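Local coordinates for protein glypican-1 (Homo sapiens, PDB 4YWT) that carries heparan sulfate chains at the cell surface, through which it binds alpha-4(V) collagen and takes part in Schwann cell myelination, at residues A[110-122]-A[140-152]. The protein carries 3 engineered substitutions. Sequence-based numbering, arbitrary orientation. Where two conformers were deposited one is given.
Sequences FQHLLNDSERTLQ and FRDLYSELRLYYR. With NAG (2-acetamido-2-deoxy-beta-D-glucopyranose), chain E.
Glu-118 swings its CG away from its backbone N (chi1 -166°) and runs on extended, which carries the chain beyond CB across the Tyr-144 ring, while Arg-148, bent at chi3 (-70°), turns its guanidinium back to meet the carboxylate. Glu-118 CB stands over the centre of the ring face, 3.8 Å from the Tyr-144 centroid, a CH-pi contact, and the carboxylate lies nearly parallel to the ring (3°). Arg-148 NH2 then reaches Glu-118 OE1 at 2.8 Å, in the guanidinium plane, as a salt bridge. The other oxygen, Glu-118 OE2, accepts a hydrogen bond from a water 2.7 Å away that also donates to Arg-141 O and accepts from Ser-145 OG and Arg-148 NH1. Tyr-144 is a knob in the hole made by Leu-114, Ser-117, Glu-118 and Leu-121; its OH is 3.2 Å from Ser-117 OG, a hydrogen bond, and Ser-117 OG is also hydrogen-bonded to His-317 ND1. Leu-114 CD1 sits at the ring edge, 3.8 Å from Tyr-144 CD2. Asn-115, whose ND2 carries the N-linked NAG, places OD1 3.0 Å from Arg-148 NH2, and the sugar's C6 lies over one face of that guanidinium. At one end Tyr-151 OH meets the edge of Phe-110 and is hydrogen-bonded to Asp-107 OD1; at the other, Arg-141 NH2 donates to Gln-122 OE1 (2.8 Å). This antiparallel pair, the axes of the two segments approaching to 10.8 Å, belongs to the elongated, mainly helical glypican core: helix 204-236 packs on Phe-110 and Tyr-151, helix 316-328 on Leu-121, Phe-140 and Tyr-144, and helix 158-177 on Leu-147.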
ATOM      1  N   PHE A 110       9.852   4.361  13.071  1.00 30.40           N
ATOM      2  CA  PHE A 110      10.308   5.745  12.973  1.00 32.28           C
ATOM      3  C   PHE A 110      10.140   6.434  14.327  1.00 37.43           C
ATOM      4  O   PHE A 110      11.082   7.068  14.859  1.00 35.31           O
ATOM      5  CB  PHE A 110       9.541   6.492  11.879  1.00 23.52           C
ATOM      6  CG  PHE A 110       9.974   6.134  10.485  1.00 27.42           C
ATOM      7  CD1 PHE A 110      11.318   5.988  10.179  1.00 31.50           C
ATOM      8  CD2 PHE A 110       9.039   5.926   9.484  1.00 24.62           C
ATOM      9  CE1 PHE A 110      11.721   5.656   8.898  1.00 23.15           C
ATOM     10  CE2 PHE A 110       9.435   5.588   8.202  1.00 22.85           C
ATOM     11  CZ  PHE A 110      10.778   5.453   7.909  1.00 22.92           C
ATOM     12  N   GLN A 111       8.942   6.282  14.891  1.00 24.54           N
ATOM     13  CA  GLN A 111       8.664   6.847  16.207  1.00 35.64           C
ATOM     14  C   GLN A 111       9.638   6.312  17.263  1.00 40.60           C
ATOM     15  O   GLN A 111      10.115   7.067  18.114  1.00 38.53           O
ATOM     16  CB  GLN A 111       7.218   6.562  16.612  1.00 34.66           C
ATOM     17  CG  GLN A 111       6.205   7.417  15.863  1.00 38.31           C
ATOM     18  CD  GLN A 111       4.778   7.150  16.293  1.00 50.32           C
ATOM     19  OE1 GLN A 111       3.911   6.866  15.467  1.00 50.58           O
ATOM     20  NE2 GLN A 111       4.525   7.240  17.594  1.00 51.47           N
ATOM     21  N   HIS A 112       9.951   5.018  17.190  1.00 34.13           N
ATOM     22  CA  HIS A 112      10.884   4.423  18.139  0.59 35.31           C
ATOM     23  C   HIS A 112      12.301   4.940  17.944  1.00 35.80           C
ATOM     24  O   HIS A 112      13.021   5.123  18.908  1.00 33.97           O
ATOM     25  CB  HIS A 112      10.897   2.900  18.038  0.59 26.76           C
ATOM     26  CG  HIS A 112      12.047   2.269  18.759  0.59 30.05           C
ATOM     27  ND1 HIS A 112      13.186   1.839  18.112  0.59 34.04           N
ATOM     28  CD2 HIS A 112      12.248   2.027  20.076  0.59 34.41           C
ATOM     29  CE1 HIS A 112      14.032   1.343  18.998  0.59 36.41           C
ATOM     30  NE2 HIS A 112      13.488   1.447  20.197  0.59 36.37           N
ATOM     31  N   LEU A 113      12.699   5.164  16.697  1.00 32.95           N
ATOM     32  CA  LEU A 113      14.029   5.693  16.428  1.00 32.25           C
ATOM     33  C   LEU A 113      14.159   7.073  17.049  1.00 36.43           C
ATOM     34  O   LEU A 113      15.135   7.357  17.757  1.00 36.61           O
ATOM     35  CB  LEU A 113      14.309   5.752  14.926  1.00 31.70           C
ATOM     36  CG  LEU A 113      14.710   4.434  14.257  1.00 34.11           C
ATOM     37  CD1 LEU A 113      14.833   4.614  12.752  1.00 35.60           C
ATOM     38  CD2 LEU A 113      16.013   3.903  14.845  1.00 25.83           C
ATOM     39  N   LEU A 114      13.160   7.919  16.804  1.00 29.78           N
ATOM     40  CA  LEU A 114      13.182   9.266  17.375  1.00 36.79           C
ATOM     41  C   LEU A 114      13.203   9.230  18.912  1.00 37.13           C
ATOM     42  O   LEU A 114      14.066   9.851  19.559  1.00 32.72           O
ATOM     43  CB  LEU A 114      11.979  10.072  16.880  1.00 32.89           C
ATOM     44  CG  LEU A 114      12.026  11.579  17.136  1.00 39.14           C
ATOM     45  CD1 LEU A 114      13.302  12.172  16.561  1.00 38.76           C
ATOM     46  CD2 LEU A 114      10.803  12.264  16.544  1.00 41.73           C
ATOM     47  N   ASN A 115      12.260   8.485  19.484  1.00 31.90           N
ATOM     48  CA  ASN A 115      12.138   8.357  20.935  1.00 36.89           C
ATOM     49  C   ASN A 115      13.413   7.830  21.599  1.00 39.61           C
ATOM     50  O   ASN A 115      13.822   8.307  22.661  1.00 33.94           O
ATOM     51  CB  ASN A 115      10.957   7.442  21.277  1.00 37.27           C
ATOM     52  CG  ASN A 115       9.611   8.108  21.034  1.00 44.31           C
ATOM     53  OD1 ASN A 115       9.532   9.167  20.412  1.00 40.79           O
ATOM     54  ND2 ASN A 115       8.545   7.484  21.527  1.00 49.49           N
ATOM     55  N   ASP A 116      14.033   6.849  20.956  1.00 36.89           N
ATOM     56  CA  ASP A 116      15.249   6.217  21.452  1.00 32.95           C
ATOM     57  C   ASP A 116      16.414   7.185  21.361  1.00 37.68           C
ATOM     58  O   ASP A 116      17.296   7.193  22.220  1.00 35.97           O
ATOM     59  CB  ASP A 116      15.557   4.943  20.663  1.00 40.13           C
ATOM     60  CG  ASP A 116      16.341   3.929  21.470  1.00 53.98           C
ATOM     61  OD1 ASP A 116      15.712   3.162  22.230  1.00 56.35           O
ATOM     62  OD2 ASP A 116      17.584   3.895  21.341  1.00 59.05           O
ATOM     63  N   SER A 117      16.423   7.993  20.305  1.00 36.21           N
ATOM     64  CA  SER A 117      17.414   9.054  20.189  1.00 33.95           C
ATOM     65  C   SER A 117      17.279  10.002  21.376  1.00 32.24           C
ATOM     66  O   SER A 117      18.273  10.349  22.029  1.00 27.69           O
ATOM     67  CB  SER A 117      17.254   9.811  18.871  1.00 33.83           C
ATOM     68  OG  SER A 117      18.402  10.596  18.596  1.00 37.79           O
ATOM     69  N   GLU A 118      16.042  10.398  21.667  1.00 33.82           N
ATOM     70  CA  GLU A 118      15.793  11.309  22.783  1.00 33.08           C
ATOM     71  C   GLU A 118      16.220  10.710  24.129  1.00 34.06           C
ATOM     72  O   GLU A 118      16.842  11.391  24.947  1.00 35.92           O
ATOM     73  CB  GLU A 118      14.317  11.708  22.834  1.00 31.39           C
ATOM     74  CG  GLU A 118      14.040  12.905  23.735  1.00 30.96           C
ATOM     75  CD  GLU A 118      12.570  13.270  23.797  1.00 42.96           C
ATOM     76  OE1 GLU A 118      11.753  12.573  23.157  1.00 45.48           O
ATOM     77  OE2 GLU A 118      12.232  14.259  24.482  1.00 44.22           O
ATOM     78  N   ARG A 119      15.890   9.441  24.354  1.00 36.49           N
ATOM     79  CA  ARG A 119      16.254   8.770  25.601  1.00 36.68           C
ATOM     80  C   ARG A 119      17.767   8.639  25.746  1.00 34.92           C
ATOM     81  O   ARG A 119      18.319   8.830  26.834  1.00 34.58           O
ATOM     82  CB  ARG A 119      15.602   7.389  25.683  1.00 38.06           C
ATOM     83  CG  ARG A 119      14.145   7.417  26.114  1.00 48.70           C
ATOM     84  CD  ARG A 119      13.603   6.013  26.340  1.00 54.54           C
ATOM     85  NE  ARG A 119      12.349   5.789  25.628  1.00 60.50           N
ATOM     86  CZ  ARG A 119      12.248   5.119  24.485  1.00 63.18           C
ATOM     87  NH1 ARG A 119      13.330   4.599  23.919  1.00 64.15           N
ATOM     88  NH2 ARG A 119      11.065   4.965  23.907  1.00 63.51           N
ATOM     89  N   THR A 120      18.431   8.311  24.642  1.00 33.76           N
ATOM     90  CA  THR A 120      19.885   8.213  24.619  1.00 37.62           C
ATOM     91  C   THR A 120      20.512   9.555  24.973  1.00 42.99           C
ATOM     92  O   THR A 120      21.470   9.624  25.751  1.00 49.00           O
ATOM     93  CB  THR A 120      20.403   7.748  23.245  1.00 34.00           C
ATOM     94  OG1 THR A 120      19.742   6.533  22.869  1.00 41.27           O
ATOM     95  CG2 THR A 120      21.906   7.515  23.287  1.00 30.15           C
ATOM     96  N   LEU A 121      19.959  10.623  24.402  1.00 40.71           N
ATOM     97  CA  LEU A 121      20.418  11.968  24.719  1.00 40.58           C
ATOM     98  C   LEU A 121      20.256  12.256  26.210  1.00 39.40           C
ATOM     99  O   LEU A 121      21.212  12.645  26.878  1.00 37.09           O
ATOM    100  CB  LEU A 121      19.660  13.008  23.889  1.00 41.92           C
ATOM    101  CG  LEU A 121      19.983  14.482  24.154  1.00 40.12           C
ATOM    102  CD1 LEU A 121      20.007  15.256  22.848  1.00 44.03           C
ATOM    103  CD2 LEU A 121      18.979  15.104  25.113  1.00 38.41           C
ATOM    104  N   GLN A 122      19.045  12.056  26.723  1.00 36.64           N
ATOM    105  CA  GLN A 122      18.754  12.324  28.130  1.00 35.35           C
ATOM    106  C   GLN A 122      19.646  11.523  29.074  1.00 43.51           C
ATOM    107  O   GLN A 122      19.971  11.981  30.168  1.00 48.14           O
ATOM    108  CB  GLN A 122      17.287  12.024  28.440  1.00 34.12           C
ATOM    109  CG  GLN A 122      16.302  12.987  27.809  1.00 47.30           C
ATOM    110  CD  GLN A 122      14.866  12.650  28.156  1.00 54.11           C
ATOM    111  OE1 GLN A 122      13.963  13.466  27.974  1.00 57.52           O
ATOM    112  NE2 GLN A 122      14.647  11.441  28.660  1.00 58.09           N
ATOM    113  N   PHE A 140      16.152  20.919  24.148  1.00 43.82           N
ATOM    114  CA  PHE A 140      16.296  19.677  23.398  1.00 43.95           C
ATOM    115  C   PHE A 140      14.983  18.900  23.345  1.00 42.61           C
ATOM    116  O   PHE A 140      14.591  18.387  22.290  1.00 44.01           O
ATOM    117  CB  PHE A 140      17.401  18.814  24.010  1.00 40.59           C
ATOM    118  CG  PHE A 140      18.756  19.465  23.992  1.00 37.61           C
ATOM    119  CD1 PHE A 140      19.472  19.570  22.811  1.00 32.16           C
ATOM    120  CD2 PHE A 140      19.313  19.970  25.154  1.00 41.97           C
ATOM    121  CE1 PHE A 140      20.720  20.169  22.789  1.00 33.62           C
ATOM    122  CE2 PHE A 140      20.560  20.571  25.139  1.00 41.95           C
ATOM    123  CZ  PHE A 140      21.263  20.669  23.955  1.00 30.21           C
ATOM    124  N   ARG A 141      14.304  18.821  24.487  1.00 37.79           N
ATOM    125  CA  ARG A 141      13.004  18.161  24.569  1.00 40.99           C
ATOM    126  C   ARG A 141      12.012  18.808  23.604  1.00 40.48           C
ATOM    127  O   ARG A 141      11.273  18.120  22.890  1.00 39.91           O
ATOM    128  CB  ARG A 141      12.475  18.209  26.005  1.00 47.28           C
ATOM    129  CG  ARG A 141      11.075  17.649  26.194  1.00 51.34           C
ATOM    130  CD  ARG A 141      10.794  17.387  27.668  1.00 61.63           C
ATOM    131  NE  ARG A 141      11.580  16.266  28.178  1.00 69.85           N
ATOM    132  CZ  ARG A 141      11.695  15.951  29.464  1.00 75.82           C
ATOM    133  NH1 ARG A 141      11.079  16.678  30.385  1.00 79.39           N
ATOM    134  NH2 ARG A 141      12.432  14.910  29.831  1.00 77.34           N
ATOM    135  N   ASP A 142      12.021  20.138  23.579  1.00 44.16           N
ATOM    136  CA  ASP A 142      11.188  20.906  22.661  1.00 45.17           C
ATOM    137  C   ASP A 142      11.548  20.605  21.214  1.00 39.36           C
ATOM    138  O   ASP A 142      10.665  20.451  20.371  1.00 34.96           O
ATOM    139  CB  ASP A 142      11.325  22.408  22.930  1.00 52.66           C
ATOM    140  CG  ASP A 142      10.517  22.864  24.130  1.00 60.86           C
ATOM    141  OD1 ASP A 142       9.464  22.251  24.408  1.00 63.43           O
ATOM    142  OD2 ASP A 142      10.932  23.837  24.794  1.00 65.38           O
ATOM    143  N   LEU A 143      12.844  20.521  20.925  1.00 32.83           N
ATOM    144  CA  LEU A 143      13.287  20.187  19.575  1.00 35.14           C
ATOM    145  C   LEU A 143      12.745  18.827  19.142  1.00 42.95           C
ATOM    146  O   LEU A 143      12.247  18.676  18.024  1.00 41.79           O
ATOM    147  CB  LEU A 143      14.814  20.201  19.483  1.00 27.82           C
ATOM    148  CG  LEU A 143      15.381  19.853  18.104  1.00 35.92           C
ATOM    149  CD1 LEU A 143      14.750  20.726  17.027  1.00 37.10           C
ATOM    150  CD2 LEU A 143      16.893  19.988  18.087  1.00 35.58           C
ATOM    151  N   TYR A 144      12.831  17.841  20.033  1.00 39.15           N
ATOM    152  CA  TYR A 144      12.319  16.509  19.724  1.00 37.34           C
ATOM    153  C   TYR A 144      10.805  16.510  19.533  1.00 34.63           C
ATOM    154  O   TYR A 144      10.289  15.824  18.649  1.00 31.64           O
ATOM    155  CB  TYR A 144      12.711  15.512  20.814  1.00 31.05           C
ATOM    156  CG  TYR A 144      14.093  14.932  20.620  1.00 31.79           C
ATOM    157  CD1 TYR A 144      15.193  15.475  21.267  1.00 34.56           C
ATOM    158  CD2 TYR A 144      14.297  13.848  19.776  1.00 26.16           C
ATOM    159  CE1 TYR A 144      16.458  14.950  21.088  1.00 34.09           C
ATOM    160  CE2 TYR A 144      15.559  13.317  19.590  1.00 26.14           C
ATOM    161  CZ  TYR A 144      16.635  13.872  20.249  1.00 33.54           C
ATOM    162  OH  TYR A 144      17.895  13.351  20.071  1.00 37.40           O
ATOM    163  N   SER A 145      10.093  17.276  20.355  1.00 32.15           N
ATOM    164  CA  SER A 145       8.647  17.399  20.194  1.00 37.94           C
ATOM    165  C   SER A 145       8.297  18.009  18.836  1.00 39.99           C
ATOM    166  O   SER A 145       7.353  17.571  18.171  1.00 32.57           O
ATOM    167  CB  SER A 145       8.044  18.239  21.323  1.00 35.32           C
ATOM    168  OG  SER A 145       8.023  17.513  22.541  1.00 39.60           O
ATOM    169  N   GLU A 146       9.069  19.014  18.429  1.00 42.16           N
ATOM    170  CA  GLU A 146       8.880  19.663  17.135  1.00 42.80           C
ATOM    171  C   GLU A 146       9.135  18.697  15.984  1.00 36.92           C
ATOM    172  O   GLU A 146       8.375  18.663  15.014  1.00 29.66           O
ATOM    173  CB  GLU A 146       9.794  20.886  17.007  1.00 50.98           C
ATOM    174  CG  GLU A 146       9.292  22.121  17.740  1.00 63.31           C
ATOM    175  CD  GLU A 146       8.315  22.933  16.910  1.00 69.35           C
ATOM    176  OE1 GLU A 146       8.753  23.585  15.939  1.00 74.70           O
ATOM    177  OE2 GLU A 146       7.107  22.916  17.223  1.00 73.58           O
ATOM    178  N   LEU A 147      10.211  17.920  16.092  1.00 30.57           N
ATOM    179  CA  LEU A 147      10.517  16.888  15.106  1.00 28.19           C
ATOM    180  C   LEU A 147       9.380  15.880  15.009  1.00 32.66           C
ATOM    181  O   LEU A 147       9.025  15.419  13.922  1.00 36.36           O
ATOM    182  CB  LEU A 147      11.819  16.168  15.463  1.00 33.31           C
ATOM    183  CG  LEU A 147      13.145  16.876  15.187  1.00 31.75           C
ATOM    184  CD1 LEU A 147      14.301  16.039  15.706  1.00 32.54           C
ATOM    185  CD2 LEU A 147      13.304  17.125  13.701  1.00 30.99           C
ATOM    186  N   ARG A 148       8.812  15.548  16.163  1.00 39.40           N
ATOM    187  CA  ARG A 148       7.730  14.577  16.258  1.00 42.42           C
ATOM    188  C   ARG A 148       6.477  15.091  15.547  1.00 40.87           C
ATOM    189  O   ARG A 148       5.885  14.389  14.717  1.00 39.36           O
ATOM    190  CB  ARG A 148       7.443  14.274  17.731  1.00 39.46           C
ATOM    191  CG  ARG A 148       6.684  12.993  17.992  1.00 41.06           C
ATOM    192  CD  ARG A 148       6.832  12.583  19.450  1.00 36.76           C
ATOM    193  NE  ARG A 148       8.189  12.131  19.750  1.00 41.11           N
ATOM    194  CZ  ARG A 148       8.906  12.541  20.792  1.00 40.39           C
ATOM    195  NH1 ARG A 148       8.400  13.426  21.642  1.00 39.70           N
ATOM    196  NH2 ARG A 148      10.132  12.071  20.983  1.00 36.73           N
ATOM    197  N   LEU A 149       6.087  16.322  15.869  1.00 42.82           N
ATOM    198  CA  LEU A 149       4.971  16.981  15.194  1.00 44.11           C
ATOM    199  C   LEU A 149       5.200  17.057  13.690  1.00 41.02           C
ATOM    200  O   LEU A 149       4.275  16.869  12.899  1.00 33.50           O
ATOM    201  CB  LEU A 149       4.760  18.388  15.754  1.00 43.38           C
ATOM    202  CG  LEU A 149       3.876  18.521  16.993  1.00 49.75           C
ATOM    203  CD1 LEU A 149       4.012  19.911  17.590  1.00 47.21           C
ATOM    204  CD2 LEU A 149       2.429  18.226  16.640  1.00 46.70           C
ATOM    205  N   TYR A 150       6.441  17.337  13.309  1.00 38.80           N
ATOM    206  CA  TYR A 150       6.821  17.422  11.904  1.00 39.16           C
ATOM    207  C   TYR A 150       6.656  16.084  11.197  1.00 41.87           C
ATOM    208  O   TYR A 150       6.234  16.034  10.043  1.00 43.51           O
ATOM    209  CB  TYR A 150       8.265  17.908  11.776  1.00 43.90           C
ATOM    210  CG  TYR A 150       8.710  18.139  10.351  1.00 47.78           C
ATOM    211  CD1 TYR A 150       8.158  19.158   9.590  1.00 50.71           C
ATOM    212  CD2 TYR A 150       9.687  17.342   9.771  1.00 53.22           C
ATOM    213  CE1 TYR A 150       8.564  19.374   8.289  1.00 54.99           C
ATOM    214  CE2 TYR A 150      10.099  17.551   8.469  1.00 59.09           C
ATOM    215  CZ  TYR A 150       9.533  18.571   7.733  1.00 62.37           C
ATOM    216  OH  TYR A 150       9.933  18.791   6.436  1.00 65.67           O
ATOM    217  N   TYR A 151       6.992  15.002  11.893  1.00 39.29           N
ATOM    218  CA  TYR A 151       6.821  13.667  11.336  1.00 45.71           C
ATOM    219  C   TYR A 151       5.345  13.316  11.207  1.00 43.83           C
ATOM    220  O   TYR A 151       4.928  12.729  10.210  1.00 45.09           O
ATOM    221  CB  TYR A 151       7.526  12.609  12.192  1.00 38.48           C
ATOM    222  CG  TYR A 151       7.105  11.195  11.848  1.00 33.62           C
ATOM    223  CD1 TYR A 151       7.630  10.543  10.739  1.00 29.09           C
ATOM    224  CD2 TYR A 151       6.175  10.514  12.626  1.00 29.49           C
ATOM    225  CE1 TYR A 151       7.246   9.256  10.416  1.00 25.05           C
ATOM    226  CE2 TYR A 151       5.784   9.227  12.311  1.00 28.14           C
ATOM    227  CZ  TYR A 151       6.322   8.602  11.205  1.00 31.03           C
ATOM    228  OH  TYR A 151       5.936   7.321  10.886  1.00 25.20           O
ATOM    229  N   ARG A 152       4.557  13.672  12.217  1.00 50.03           N
ATOM    230  CA  ARG A 152       3.144  13.306  12.229  1.00 49.48           C
ATOM    231  C   ARG A 152       2.335  14.058  11.174  1.00 54.65           C
ATOM    232  O   ARG A 152       1.172  13.736  10.928  1.00 57.59           O
ATOM    233  CB  ARG A 152       2.541  13.537  13.616  1.00 55.52           C
ATOM    234  CG  ARG A 152       3.033  12.553  14.663  1.00 58.60           C
ATOM    235  CD  ARG A 152       2.152  12.571  15.900  1.00 65.12           C
ATOM    236  NE  ARG A 152       2.687  11.723  16.962  1.00 71.68           N
ATOM    237  CZ  ARG A 152       3.110  12.175  18.137  1.00 76.84           C
ATOM    238  NH1 ARG A 152       3.059  13.473  18.407  1.00 77.36           N
ATOM    239  NH2 ARG A 152       3.582  11.332  19.046  1.00 77.90           N
TER
HETATM  240  C1  NAG E 601       7.206   8.003  21.389  1.00 56.86           C
HETATM  241  C2  NAG E 601       6.172   6.869  21.486  1.00 65.63           C
HETATM  242  C3  NAG E 601       4.751   7.436  21.562  1.00 74.14           C
HETATM  243  C4  NAG E 601       4.643   8.482  22.661  1.00 77.45           C
HETATM  244  C5  NAG E 601       5.694   9.559  22.437  1.00 70.72           C
HETATM  245  C6  NAG E 601       5.699  10.617  23.517  1.00 71.89           C
HETATM  246  C7  NAG E 601       6.765   4.714  20.461  1.00 62.62           C
HETATM  247  C8  NAG E 601       7.192   4.280  21.831  1.00 68.20           C
HETATM  248  N2  NAG E 601       6.291   5.960  20.359  1.00 63.15           N
HETATM  249  O3  NAG E 601       3.838   6.374  21.815  1.00 78.76           O
HETATM  250  O4  NAG E 601       3.348   9.072  22.650  1.00 81.59           O
HETATM  251  O5  NAG E 601       6.993   8.951  22.447  1.00 63.14           O
HETATM  252  O6  NAG E 601       5.468  10.052  24.800  1.00 72.44           O
HETATM  253  O7  NAG E 601       6.850   3.971  19.487  1.00 66.60           O
HETATM  254  O   HOH W   1      10.055  15.376  23.401  1.00 25.06           O